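Local atomic coordinates of alpha-glucosidase (Pseudoalteromonas sp. K8, PDB entry 5HQA), a protein that hydrolyses alpha-glucosidic bonds as a calcium-binding, chloride-activated glycoside hydrolase of family 97. Residues L189-A194 with V218-A223; T210-G215 with G412-N417; L38-K43 with F110-P115; N122-K127 with S214-K219. All blocks are in the same frame, centred on the assembly; numbering follows the deposited sequence.

Contact 1. Residues L189-A194 with V218-A223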
loop_
_atom_site.group_PDB
_atom_site.type_symbol
_atom_site.label_atom_id
_atom_site.label_comp_id
_atom_site.label_asym_id
_atom_site.label_seq_id
_atom_site.Cartn_x
_atom_site.Cartn_y
_atom_site.Cartn_z
ATOM N N LEU A 189 -5.104 10.566 5.663
ATOM C CA LEU A 189 -5.786 10.137 6.886
ATOM C C LEU A 189 -4.929 10.556 8.075
ATOM O O LEU A 189 -3.973 9.866 8.443
ATOM C CB LEU A 189 -6.033 8.633 6.862
ATOM C CG LEU A 189 -6.625 8.005 8.123
ATOM C CD1 LEU A 189 -7.947 8.666 8.529
ATOM C CD2 LEU A 189 -6.819 6.503 7.893
ATOM N N VAL A 190 -5.265 11.710 8.657
ATOM C CA VAL A 190 -4.490 12.357 9.711
ATOM C C VAL A 190 -5.438 12.744 10.837
ATOM O O VAL A 190 -6.440 13.425 10.592
ATOM C CB VAL A 190 -3.764 13.615 9.195
ATOM C CG1 VAL A 190 -3.006 14.297 10.334
ATOM C CG2 VAL A 190 -2.826 13.260 8.054
ATOM N N ASP A 191 -5.120 12.323 12.063
ATOM C CA ASP A 191 -5.904 12.669 13.256
ATOM C C ASP A 191 -7.396 12.387 13.060
ATOM O O ASP A 191 -8.260 13.214 13.362
ATOM C CB ASP A 191 -5.688 14.132 13.658
ATOM C CG ASP A 191 -6.314 14.456 15.006
ATOM O OD1 ASP A 191 -6.300 13.560 15.880
ATOM O OD2 ASP A 191 -6.840 15.583 15.186
ATOM N N TYR A 192 -7.697 11.195 12.557
ATOM C CA TYR A 192 -9.068 10.830 12.246
ATOM C C TYR A 192 -9.126 9.312 12.200
ATOM O O TYR A 192 -8.093 8.639 12.155
ATOM C CB TYR A 192 -9.500 11.454 10.919
ATOM C CG TYR A 192 -10.990 11.674 10.712
ATOM C CD1 TYR A 192 -11.614 12.840 11.166
ATOM C CD2 TYR A 192 -11.760 10.744 10.005
ATOM C CE1 TYR A 192 -12.972 13.058 10.946
ATOM C CE2 TYR A 192 -13.121 10.957 9.775
ATOM C CZ TYR A 192 -13.715 12.115 10.253
ATOM O OH TYR A 192 -15.053 12.328 10.022
ATOM N N ALA A 193 -10.341 8.780 12.239
ATOM C CA ALA A 193 -10.556 7.339 12.187
ATOM C C ALA A 193 -10.662 6.880 10.738
ATOM O O ALA A 193 -11.254 7.569 9.903
ATOM C CB ALA A 193 -11.830 6.961 12.949
ATOM N N ALA A 194 -10.101 5.705 10.441
ATOM C CA ALA A 194 -10.201 5.178 9.085
ATOM C C ALA A 194 -11.654 4.904 8.719
ATOM O O ALA A 194 -12.478 4.549 9.564
ATOM C CB ALA A 194 -9.394 3.887 8.926
ATOM N N VAL A 218 -14.267 9.840 16.459
ATOM C CA VAL A 218 -13.230 10.860 16.288
ATOM C C VAL A 218 -13.388 11.931 17.352
ATOM O O VAL A 218 -14.471 12.505 17.504
ATOM C CB VAL A 218 -13.271 11.522 14.897
ATOM C CG1 VAL A 218 -12.105 12.517 14.762
ATOM C CG2 VAL A 218 -13.239 10.477 13.787
ATOM N N LYS A 219 -12.299 12.233 18.052
ATOM C CA LYS A 219 -12.255 13.315 19.023
ATOM C C LYS A 219 -11.612 14.541 18.383
ATOM O O LYS A 219 -10.499 14.456 17.852
ATOM C CB LYS A 219 -11.467 12.878 20.259
ATOM C CG LYS A 219 -11.998 11.603 20.909
ATOM C CD LYS A 219 -11.043 11.070 21.980
ATOM C CE LYS A 219 -11.589 9.812 22.638
ATOM N NZ LYS A 219 -10.630 9.236 23.623
ATOM N N LYS A 220 -12.315 15.672 18.421
ATOM C CA LYS A 220 -11.796 16.931 17.908
ATOM C C LYS A 220 -12.079 18.043 18.911
ATOM O O LYS A 220 -12.991 17.956 19.738
ATOM C CB LYS A 220 -12.418 17.303 16.548
ATOM C CG LYS A 220 -12.078 16.353 15.404
ATOM C CD LYS A 220 -10.626 16.517 14.948
ATOM C CE LYS A 220 -10.383 15.770 13.645
ATOM N NZ LYS A 220 -9.005 16.007 13.127
ATOM N N GLN A 221 -11.287 19.102 18.832
ATOM C CA GLN A 221 -11.551 20.314 19.594
ATOM C C GLN A 221 -11.724 21.456 18.603
ATOM O O GLN A 221 -10.758 21.873 17.954
ATOM C CB GLN A 221 -10.427 20.597 20.578
ATOM C CG GLN A 221 -10.700 21.794 21.450
ATOM C CD GLN A 221 -9.587 22.032 22.439
ATOM O OE1 GLN A 221 -8.545 22.604 22.094
ATOM N NE2 GLN A 221 -9.787 21.583 23.678
ATOM N N GLY A 222 -12.952 21.946 18.468
ATOM C CA GLY A 222 -13.191 23.096 17.617
ATOM C C GLY A 222 -13.185 22.734 16.142
ATOM O O GLY A 222 -13.474 21.604 15.754
ATOM N N ALA A 223 -12.858 23.723 15.314
ATOM C CA ALA A 223 -12.864 23.535 13.870
ATOM C C ALA A 223 -12.045 22.314 13.477
ATOM O O ALA A 223 -10.995 22.035 14.061
ATOM C CB ALA A 223 -12.309 24.781 13.176
HETATM O O HOH W 1 -9.134 15.093 10.411
HETATM O O HOH W 2 -7.745 16.380 17.616
#
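Tyr192 and Val218 meet at about a right angle, the valine set against one face of the phenol ring. Methyl CG2 of Val218 stands over the middle of the ring, 3.7 Å from the Tyr192 centroid and only 5° off its normal, a well-centred CH-pi contact. The second methyl, CG1, comes down at the rim, 3.6 Å from Tyr192 CD1. Val218 CG2 also touches Ala193 CB at 3.9 Å, so it packs against both the ring and the next residue of the loop. Lys220 passes the same ring at its edge, near the plane, with CE. Its chain bends at chi2 (-73°), and the ammonium ends opposite Asp191, which approaches from the other direction. Lys220 NZ donates to the backbone Asp191 O at 2.9 Å and to Asp191 OD2 at 3.0 Å; the second bond is a salt bridge that meets the carboxylate from above its plane, 54° out of it. A water accepts from Lys220 NZ at 2.9 Å and donates to Val190 O, which makes three acceptors round the nitrogen. The other carboxylate oxygen of Asp191 is taken by Gln413 and Asn417 of helix 413-428, and Tyr192 OH bonds to Glu128. The loop holding residues 189-194 passes from strand 181-187 of one antiparallel sheet to strand 195-199 of the other, and Tyr192 packs between strands 122-134 and 224-234, within the beta-sandwich of the N-terminal domain, whose family belongs to the galactose mutarotase clan.

Contact 2. Residues T210-G215 with G412-N417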
loop_
_atom_site.group_PDB
_atom_site.type_symbol
_atom_site.label_atom_id
_atom_site.label_comp_id
_atom_site.label_asym_id
_atom_site.label_seq_id
_atom_site.Cartn_x
_atom_site.Cartn_y
_atom_site.Cartn_z
ATOM N N THR A 210 -13.856 3.659 12.039
ATOM C CA THR A 210 -13.370 2.694 13.021
ATOM C C THR A 210 -13.224 3.363 14.382
ATOM O O THR A 210 -12.500 4.357 14.498
ATOM C CB THR A 210 -12.044 2.113 12.553
ATOM O OG1 THR A 210 -12.250 1.451 11.300
ATOM C CG2 THR A 210 -11.536 1.112 13.570
ATOM N N PRO A 211 -13.879 2.867 15.424
ATOM C CA PRO A 211 -14.022 3.638 16.660
ATOM C C PRO A 211 -12.916 3.380 17.678
ATOM O O PRO A 211 -12.155 2.412 17.592
ATOM C CB PRO A 211 -15.358 3.131 17.209
ATOM C CG PRO A 211 -15.354 1.688 16.809
ATOM C CD PRO A 211 -14.746 1.676 15.417
ATOM N N TRP A 212 -12.864 4.271 18.665
ATOM C CA TRP A 212 -12.163 4.028 19.916
ATOM C C TRP A 212 -12.847 2.909 20.698
ATOM O O TRP A 212 -14.024 2.608 20.486
ATOM C CB TRP A 212 -12.175 5.282 20.794
ATOM C CG TRP A 212 -11.352 6.435 20.304
ATOM C CD1 TRP A 212 -11.674 7.327 19.320
ATOM C CD2 TRP A 212 -10.080 6.838 20.816
ATOM N NE1 TRP A 212 -10.663 8.254 19.175
ATOM C CE2 TRP A 212 -9.675 7.975 20.086
ATOM C CE3 TRP A 212 -9.240 6.341 21.821
ATOM C CZ2 TRP A 212 -8.468 8.625 20.330
ATOM C CZ3 TRP A 212 -8.033 6.994 22.066
ATOM C CH2 TRP A 212 -7.664 8.124 21.321
ATOM N N SER A 213 -12.110 2.329 21.655
ATOM C CA SER A 213 -12.710 1.321 22.527
ATOM C C SER A 213 -13.906 1.879 23.287
ATOM O O SER A 213 -14.859 1.145 23.571
ATOM C CB SER A 213 -11.672 0.785 23.511
ATOM O OG SER A 213 -11.107 1.855 24.252
ATOM N N SER A 214 -13.877 3.173 23.615
ATOM C CA SER A 214 -14.985 3.810 24.318
ATOM C C SER A 214 -16.238 3.914 23.459
ATOM O O SER A 214 -17.326 4.126 24.001
ATOM C CB SER A 214 -14.578 5.205 24.788
ATOM O OG SER A 214 -14.557 6.105 23.688
ATOM N N GLY A 215 -16.115 3.789 22.142
ATOM C CA GLY A 215 -17.256 3.742 21.256
ATOM C C GLY A 215 -17.383 4.927 20.323
ATOM O O GLY A 215 -18.055 4.807 19.291
ATOM N N GLY A 412 -8.212 2.822 14.006
ATOM C CA GLY A 412 -8.890 3.920 14.665
ATOM C C GLY A 412 -8.021 5.176 14.743
ATOM O O GLY A 412 -6.836 5.173 14.405
ATOM N N GLN A 413 -8.641 6.273 15.196
ATOM C CA GLN A 413 -7.908 7.530 15.362
ATOM C C GLN A 413 -6.684 7.357 16.260
ATOM O O GLN A 413 -5.614 7.912 15.977
ATOM C CB GLN A 413 -8.836 8.605 15.931
ATOM C CG GLN A 413 -8.152 9.933 16.241
ATOM C CD GLN A 413 -9.106 10.925 16.876
ATOM O OE1 GLN A 413 -10.062 10.539 17.550
ATOM N NE2 GLN A 413 -8.858 12.211 16.656
ATOM N N PHE A 414 -6.818 6.593 17.348
ATOM C CA PHE A 414 -5.683 6.398 18.247
ATOM C C PHE A 414 -4.475 5.842 17.499
ATOM O O PHE A 414 -3.362 6.370 17.610
ATOM C CB PHE A 414 -6.054 5.464 19.403
ATOM C CG PHE A 414 -4.860 5.033 20.205
ATOM C CD1 PHE A 414 -4.288 5.899 21.137
ATOM C CD2 PHE A 414 -4.263 3.793 19.985
ATOM C CE1 PHE A 414 -3.158 5.521 21.855
ATOM C CE2 PHE A 414 -3.128 3.412 20.701
ATOM C CZ PHE A 414 -2.580 4.277 21.633
ATOM N N MET A 415 -4.669 4.754 16.746
ATOM C CA MET A 415 -3.534 4.140 16.060
ATOM C C MET A 415 -3.081 4.972 14.870
ATOM O O MET A 415 -1.878 5.028 14.574
ATOM C CB MET A 415 -3.869 2.710 15.626
ATOM C CG MET A 415 -3.652 1.692 16.750
ATOM S SD MET A 415 -1.955 1.710 17.388
ATOM C CE MET A 415 -0.996 1.243 15.950
ATOM N N VAL A 416 -4.020 5.615 14.164
ATOM C CA VAL A 416 -3.630 6.531 13.090
ATOM C C VAL A 416 -2.600 7.527 13.611
ATOM O O VAL A 416 -1.547 7.742 12.999
ATOM C CB VAL A 416 -4.869 7.237 12.505
ATOM C CG1 VAL A 416 -4.463 8.493 11.713
ATOM C CG2 VAL A 416 -5.665 6.270 11.628
ATOM N N ASN A 417 -2.862 8.096 14.788
ATOM C CA ASN A 417 -1.917 9.032 15.384
ATOM C C ASN A 417 -0.661 8.330 15.889
ATOM O O ASN A 417 0.438 8.901 15.829
ATOM C CB ASN A 417 -2.595 9.798 16.522
ATOM C CG ASN A 417 -3.608 10.809 16.012
ATOM O OD1 ASN A 417 -3.533 11.233 14.855
ATOM N ND2 ASN A 417 -4.564 11.194 16.864
HETATM O O HOH W 3 -11.279 5.880 16.242
#
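Trp212 reaches over to the first turn of helix 413-428 and meets Gln413 and Phe414. From CB the indole swings to the position anti to the carbonyl carbon (chi1 -69°), which carries its ring to the helix. Trp212 CD1 passes Gln413 OE1 at 4.0 Å, and the next atom makes the bond: Trp212 NE1 donates to Gln413 OE1 at 2.9 Å, with an N-H...O angle of 160° and the oxygen in the indole plane. The amide is turned 72° against that plane. Further out, Trp212 CZ2 lies 4.0 Å from Phe414 N. At the far end Trp212 CH2 and CZ3 each come within 3.7 Å of Phe414 CB, and Trp212 CE3 within 4.1 Å of it; this CB sits over one face of the six-membered ring, displaced toward its rim, in a CH-pi contact. The two aromatic rings themselves meet obliquely. Gln413 OE1 also accepts from Lys219 N, so two N-H groups hold the amide oxygen, while its NE2 donates to Asp191. A water accepts from Gln413 N at 2.9 Å and donates to Thr210 O, just after Gly412 at the N-cap. A leucine at Trp212 would probably leave Gln413 OE1 without its indole donor and Phe414 CB without the flat face it rests on. Trp212 also makes a cation-pi contact with Lys219 and lies against strands 396-399 and 405-408, and Phe414 packs on helix 363-379; the loop between strands 204-209 and 218-221 thus joins the N-terminal beta domain to the catalytic barrel domain.

Contact 3. Residues L38-K43 with F110-P115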
loop_
_atom_site.group_PDB
_atom_site.type_symbol
_atom_site.label_atom_id
_atom_site.label_comp_id
_atom_site.label_asym_id
_atom_site.label_seq_id
_atom_site.Cartn_x
_atom_site.Cartn_y
_atom_site.Cartn_z
ATOM N N LEU A 38 -24.486 13.513 2.981
ATOM C CA LEU A 38 -23.343 14.148 3.624
ATOM C C LEU A 38 -23.748 14.588 5.024
ATOM O O LEU A 38 -24.897 14.988 5.239
ATOM C CB LEU A 38 -22.875 15.378 2.835
ATOM C CG LEU A 38 -22.488 15.103 1.381
ATOM C CD1 LEU A 38 -22.385 16.409 0.605
ATOM C CD2 LEU A 38 -21.184 14.333 1.320
ATOM N N GLY A 39 -22.817 14.528 5.977
ATOM C CA GLY A 39 -23.088 15.067 7.300
ATOM C C GLY A 39 -22.410 14.282 8.413
ATOM O O GLY A 39 -21.569 13.419 8.168
ATOM N N PHE A 40 -22.800 14.620 9.652
ATOM C CA PHE A 40 -22.216 14.059 10.869
ATOM C C PHE A 40 -23.273 13.890 11.951
ATOM O O PHE A 40 -24.210 14.687 12.057
ATOM C CB PHE A 40 -21.128 14.953 11.491
ATOM C CG PHE A 40 -19.956 15.218 10.600
ATOM C CD1 PHE A 40 -18.933 14.290 10.484
ATOM C CD2 PHE A 40 -19.860 16.409 9.906
ATOM C CE1 PHE A 40 -17.834 14.545 9.662
ATOM C CE2 PHE A 40 -18.765 16.672 9.078
ATOM C CZ PHE A 40 -17.756 15.740 8.958
ATOM N N GLU A 41 -23.075 12.868 12.790
ATOM C CA GLU A 41 -23.684 12.781 14.110
ATOM C C GLU A 41 -22.582 12.781 15.163
ATOM O O GLU A 41 -21.486 12.258 14.931
ATOM C CB GLU A 41 -24.554 11.521 14.252
ATOM C CG GLU A 41 -25.753 11.551 13.328
ATOM C CD GLU A 41 -26.650 10.336 13.462
ATOM O OE1 GLU A 41 -26.362 9.456 14.302
ATOM O OE2 GLU A 41 -27.653 10.267 12.722
ATOM N N PHE A 42 -22.886 13.369 16.325
ATOM C CA PHE A 42 -21.941 13.542 17.420
ATOM C C PHE A 42 -22.510 12.908 18.677
ATOM O O PHE A 42 -23.715 12.679 18.785
ATOM C CB PHE A 42 -21.658 15.023 17.707
ATOM C CG PHE A 42 -21.258 15.811 16.496
ATOM C CD1 PHE A 42 -19.945 15.815 16.062
ATOM C CD2 PHE A 42 -22.197 16.565 15.803
ATOM C CE1 PHE A 42 -19.572 16.553 14.944
ATOM C CE2 PHE A 42 -21.832 17.301 14.681
ATOM C CZ PHE A 42 -20.518 17.295 14.255
ATOM N N LYS A 43 -21.628 12.646 19.642
ATOM C CA LYS A 43 -22.082 12.061 20.896
ATOM C C LYS A 43 -23.026 13.006 21.622
ATOM O O LYS A 43 -24.083 12.594 22.116
ATOM C CB LYS A 43 -20.892 11.709 21.784
ATOM C CG LYS A 43 -21.309 11.196 23.147
ATOM C CD LYS A 43 -20.113 10.813 23.989
ATOM C CE LYS A 43 -20.541 10.550 25.416
ATOM N NZ LYS A 43 -19.361 10.556 26.318
ATOM N N PHE A 110 -13.232 14.550 -2.097
ATOM C CA PHE A 110 -13.933 15.586 -1.343
ATOM C C PHE A 110 -13.653 15.443 0.147
ATOM O O PHE A 110 -13.352 14.352 0.643
ATOM C CB PHE A 110 -15.461 15.596 -1.619
ATOM C CG PHE A 110 -16.193 14.345 -1.189
ATOM C CD1 PHE A 110 -16.743 14.249 0.079
ATOM C CD2 PHE A 110 -16.363 13.286 -2.076
ATOM C CE1 PHE A 110 -17.432 13.105 0.476
ATOM C CE2 PHE A 110 -17.051 12.136 -1.691
ATOM C CZ PHE A 110 -17.584 12.047 -0.408
ATOM N N ARG A 111 -13.741 16.567 0.857
ATOM C CA ARG A 111 -13.577 16.544 2.303
ATOM C C ARG A 111 -14.459 17.614 2.913
ATOM O O ARG A 111 -14.837 18.590 2.260
ATOM C CB ARG A 111 -12.119 16.759 2.727
ATOM C CG ARG A 111 -11.654 18.197 2.573
ATOM C CD ARG A 111 -10.263 18.380 3.140
ATOM N NE ARG A 111 -9.846 19.776 3.072
ATOM C CZ ARG A 111 -8.603 20.187 3.286
ATOM N NH1 ARG A 111 -7.649 19.310 3.580
ATOM N NH2 ARG A 111 -8.312 21.477 3.199
ATOM N N TYR A 112 -14.812 17.402 4.175
ATOM C CA TYR A 112 -15.562 18.390 4.933
ATOM C C TYR A 112 -14.597 19.359 5.583
ATOM O O TYR A 112 -13.519 18.966 6.039
ATOM C CB TYR A 112 -16.384 17.734 6.030
ATOM C CG TYR A 112 -17.406 16.707 5.608
ATOM C CD1 TYR A 112 -17.029 15.406 5.271
ATOM C CD2 TYR A 112 -18.765 17.019 5.620
ATOM C CE1 TYR A 112 -17.985 14.446 4.933
ATOM C CE2 TYR A 112 -19.717 16.078 5.280
ATOM C CZ TYR A 112 -19.325 14.792 4.947
ATOM O OH TYR A 112 -20.295 13.868 4.627
ATOM N N GLU A 113 -14.998 20.621 5.647
ATOM C CA GLU A 113 -14.260 21.642 6.380
ATOM C C GLU A 113 -15.259 22.322 7.301
ATOM O O GLU A 113 -16.140 23.055 6.841
ATOM C CB GLU A 113 -13.575 22.625 5.424
ATOM C CG GLU A 113 -12.534 21.910 4.557
ATOM C CD GLU A 113 -11.908 22.785 3.481
ATOM O OE1 GLU A 113 -12.194 24.004 3.442
ATOM O OE2 GLU A 113 -11.125 22.235 2.664
ATOM N N VAL A 114 -15.162 22.025 8.593
ATOM C CA VAL A 114 -16.083 22.549 9.595
ATOM C C VAL A 114 -15.389 23.718 10.290
ATOM O O VAL A 114 -14.387 23.500 10.988
ATOM C CB VAL A 114 -16.503 21.475 10.603
ATOM C CG1 VAL A 114 -17.491 22.069 11.602
ATOM C CG2 VAL A 114 -17.127 20.307 9.873
ATOM N N PRO A 115 -15.880 24.938 10.140
ATOM C CA PRO A 115 -15.174 26.103 10.673
ATOM C C PRO A 115 -15.494 26.334 12.142
ATOM O O PRO A 115 -16.437 25.778 12.703
ATOM C CB PRO A 115 -15.733 27.242 9.822
ATOM C CG PRO A 115 -17.179 26.833 9.641
ATOM C CD PRO A 115 -17.124 25.318 9.448
#
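Gly39 and Tyr112 mark the nearest backbone approach, 8.6 Å between CA atoms, where residues 38-40 and 110-114 run 38° apart in strands of two separate sheets, so that side chains bridge the gap. Tyr112 does most of this. Its ring leaves the backbone anti to the carbonyl carbon (chi1 -59°) and points across to the other strand, where its hydroxyl accepts a hydrogen bond from Gly39 N, with 2.9 Å from that nitrogen to Tyr112 OH. Gly39 adopts backbone angles at which a CB would press on the carbonyl O of Leu38, consistent with a glycine here. A second partner of the hydroxyl is Thr130 OG1. Phe40 slides past Tyr112 in the opposite direction and turns an edge to its face, planes 53° apart. Phe40 CZ hangs over the ring toward the rim, 3.5 Å from Tyr112 CG, and CE2 lies as close to Tyr112 CD2. The same CE2 touches Val114 CG2 at 4.1 Å. Leu38 packs at the phenol end: its CB is 4.1 Å from Tyr112 CE2, and its CD2 reaches 4.0 Å from Phe110 CE1. Phe40 has a further edge-to-face partner in Phe224 of strand 224-234. Every residue that touches here is buried, and the contact is almost wholly aromatic and aliphatic. The phenol oxygen is a polar atom carried into this apolar setting, and its bonds to Gly39 N and Thr130 OG1 are likely to limit how the ring can shift.

Contact 4. Residues N122-K127 with S214-K219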
loop_
_atom_site.group_PDB
_atom_site.type_symbol
_atom_site.label_atom_id
_atom_site.label_comp_id
_atom_site.label_asym_id
_atom_site.label_seq_id
_atom_site.Cartn_x
_atom_site.Cartn_y
_atom_site.Cartn_z
ATOM N N ASN A 122 -15.331 20.855 22.394
ATOM C CA ASN A 122 -14.801 19.495 22.404
ATOM C C ASN A 122 -15.887 18.576 21.880
ATOM O O ASN A 122 -16.918 18.395 22.533
ATOM C CB ASN A 122 -14.362 19.090 23.805
ATOM C CG ASN A 122 -13.220 19.928 24.305
ATOM O OD1 ASN A 122 -12.193 20.065 23.635
ATOM N ND2 ASN A 122 -13.400 20.527 25.474
ATOM N N ILE A 123 -15.681 18.015 20.697
ATOM C CA ILE A 123 -16.726 17.206 20.092
ATOM C C ILE A 123 -16.192 15.806 19.844
ATOM O O ILE A 123 -14.984 15.568 19.768
ATOM C CB ILE A 123 -17.286 17.828 18.795
ATOM C CG1 ILE A 123 -16.189 18.035 17.766
ATOM C CG2 ILE A 123 -17.969 19.155 19.089
ATOM C CD1 ILE A 123 -16.274 17.059 16.653
ATOM N N GLU A 124 -17.123 14.867 19.751
ATOM C CA GLU A 124 -16.806 13.476 19.465
ATOM C C GLU A 124 -17.743 13.012 18.363
ATOM O O GLU A 124 -18.953 12.883 18.586
ATOM C CB GLU A 124 -16.941 12.612 20.717
ATOM C CG GLU A 124 -16.005 13.045 21.829
ATOM C CD GLU A 124 -16.121 12.175 23.060
ATOM O OE1 GLU A 124 -15.139 11.478 23.393
ATOM O OE2 GLU A 124 -17.198 12.177 23.688
ATOM N N ILE A 125 -17.192 12.788 17.172
ATOM C CA ILE A 125 -17.991 12.263 16.078
ATOM C C ILE A 125 -18.338 10.812 16.375
ATOM O O ILE A 125 -17.459 9.996 16.683
ATOM C CB ILE A 125 -17.233 12.383 14.751
ATOM C CG1 ILE A 125 -16.958 13.845 14.413
ATOM C CG2 ILE A 125 -17.999 11.677 13.612
ATOM C CD1 ILE A 125 -15.975 13.988 13.280
ATOM N N THR A 126 -19.630 10.486 16.290
ATOM C CA THR A 126 -20.079 9.111 16.417
ATOM C C THR A 126 -20.496 8.501 15.092
ATOM O O THR A 126 -20.536 7.273 14.985
ATOM C CB THR A 126 -21.249 9.016 17.402
ATOM O OG1 THR A 126 -22.271 9.936 17.003
ATOM C CG2 THR A 126 -20.780 9.368 18.812
ATOM N N LYS A 127 -20.802 9.319 14.086
ATOM C CA LYS A 127 -21.095 8.788 12.761
ATOM C C LYS A 127 -20.791 9.856 11.727
ATOM O O LYS A 127 -21.163 11.018 11.907
ATOM C CB LYS A 127 -22.558 8.336 12.641
ATOM C CG LYS A 127 -22.839 7.535 11.371
ATOM C CD LYS A 127 -24.211 6.885 11.398
ATOM C CE LYS A 127 -24.363 5.991 12.620
ATOM N NZ LYS A 127 -23.412 4.852 12.625
ATOM N N SER A 214 -13.877 3.173 23.615
ATOM C CA SER A 214 -14.985 3.810 24.318
ATOM C C SER A 214 -16.238 3.914 23.459
ATOM O O SER A 214 -17.326 4.126 24.001
ATOM C CB SER A 214 -14.578 5.205 24.788
ATOM O OG SER A 214 -14.557 6.105 23.688
ATOM N N GLY A 215 -16.115 3.789 22.142
ATOM C CA GLY A 215 -17.256 3.742 21.256
ATOM C C GLY A 215 -17.383 4.927 20.323
ATOM O O GLY A 215 -18.055 4.807 19.291
ATOM N N VAL A 216 -16.783 6.071 20.649
ATOM C CA VAL A 216 -16.839 7.202 19.728
ATOM C C VAL A 216 -15.813 7.000 18.621
ATOM O O VAL A 216 -14.863 6.221 18.751
ATOM C CB VAL A 216 -16.630 8.548 20.445
ATOM C CG1 VAL A 216 -17.626 8.705 21.601
ATOM C CG2 VAL A 216 -15.185 8.709 20.918
ATOM N N ALA A 217 -16.022 7.702 17.505
ATOM C CA ALA A 217 -15.139 7.546 16.354
ATOM C C ALA A 217 -13.977 8.538 16.375
ATOM O O ALA A 217 -12.813 8.133 16.284
ATOM C CB ALA A 217 -15.936 7.683 15.054
ATOM N N VAL A 218 -14.267 9.840 16.459
ATOM C CA VAL A 218 -13.230 10.860 16.288
ATOM C C VAL A 218 -13.388 11.931 17.352
ATOM O O VAL A 218 -14.471 12.505 17.504
ATOM C CB VAL A 218 -13.271 11.522 14.897
ATOM C CG1 VAL A 218 -12.105 12.517 14.762
ATOM C CG2 VAL A 218 -13.239 10.477 13.787
ATOM N N LYS A 219 -12.299 12.233 18.052
ATOM C CA LYS A 219 -12.255 13.315 19.023
ATOM C C LYS A 219 -11.612 14.541 18.383
ATOM O O LYS A 219 -10.499 14.456 17.852
ATOM C CB LYS A 219 -11.467 12.878 20.259
ATOM C CG LYS A 219 -11.998 11.603 20.909
ATOM C CD LYS A 219 -11.043 11.070 21.980
ATOM C CE LYS A 219 -11.589 9.812 22.638
ATOM N NZ LYS A 219 -10.630 9.236 23.623
HETATM O O HOH W 4 -15.378 8.906 24.720
HETATM O O HOH W 5 -18.678 5.679 16.647
#
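Ile125 is held from both ends by the backbone of Ala217 and Val218. Its N donates to Val218 O at 2.8 Å. Ile125 O accepts twice: Ala217 N comes in nearly in line with the C=O bond at 2.8 Å, and Val218 N meets a lone pair in the carbonyl plane at 3.2 Å. Two residues opposite one make this a classic beta bulge at the start of antiparallel strand 218-221. Among apolar groups, Ile125 and Val218 lie side by side on the buried face, with Ile125 CD1 4.0 Å from Val218 CB. On the other face Glu124 has CG anti to the carbonyl carbon (chi1 -61°) and an extended chain, which brings its carboxylate beside Val216 and Lys219. Val216 CG1 lies 4.1 Å from Glu124 CB, and its CG2 sits beside OE1. Glu124 OE1 stays 5.0 Å from Lys219 NZ. One water donates to Glu124 OE1 and pairs with Ser214 OG; another donates to both Thr126 O and Gly215 O. An alanine at Glu124 would probably strip that first water of its carboxylate mate and uncover Val216. The hold is thus mainly backbone, with the opposite charges of Glu124 and Lys219 likely to attract only weakly at that distance.

From the N terminus, contact 3 closes first, a loop from residues 38-43 to 110-115, before any other opens, and joins the two sheets of the N-terminal domain. Contact 4 then opens at 122-127, beside residues 38-43 in one sheet, and closes at 214-219. Contact 1 opens inside that span at 189-194 and closes at 218-223, sharing Val218 and Lys219 with contact 4. Contact 2 opens at 210-215, overlapping the 214-219 end of contact 4 at Ser214 and Gly215, and crosses contact 1, running out to 412-417 in the catalytic domain. Contacts 1, 2 and 4 meet around Lys219 and Gln413, linking the sandwich to the barrel.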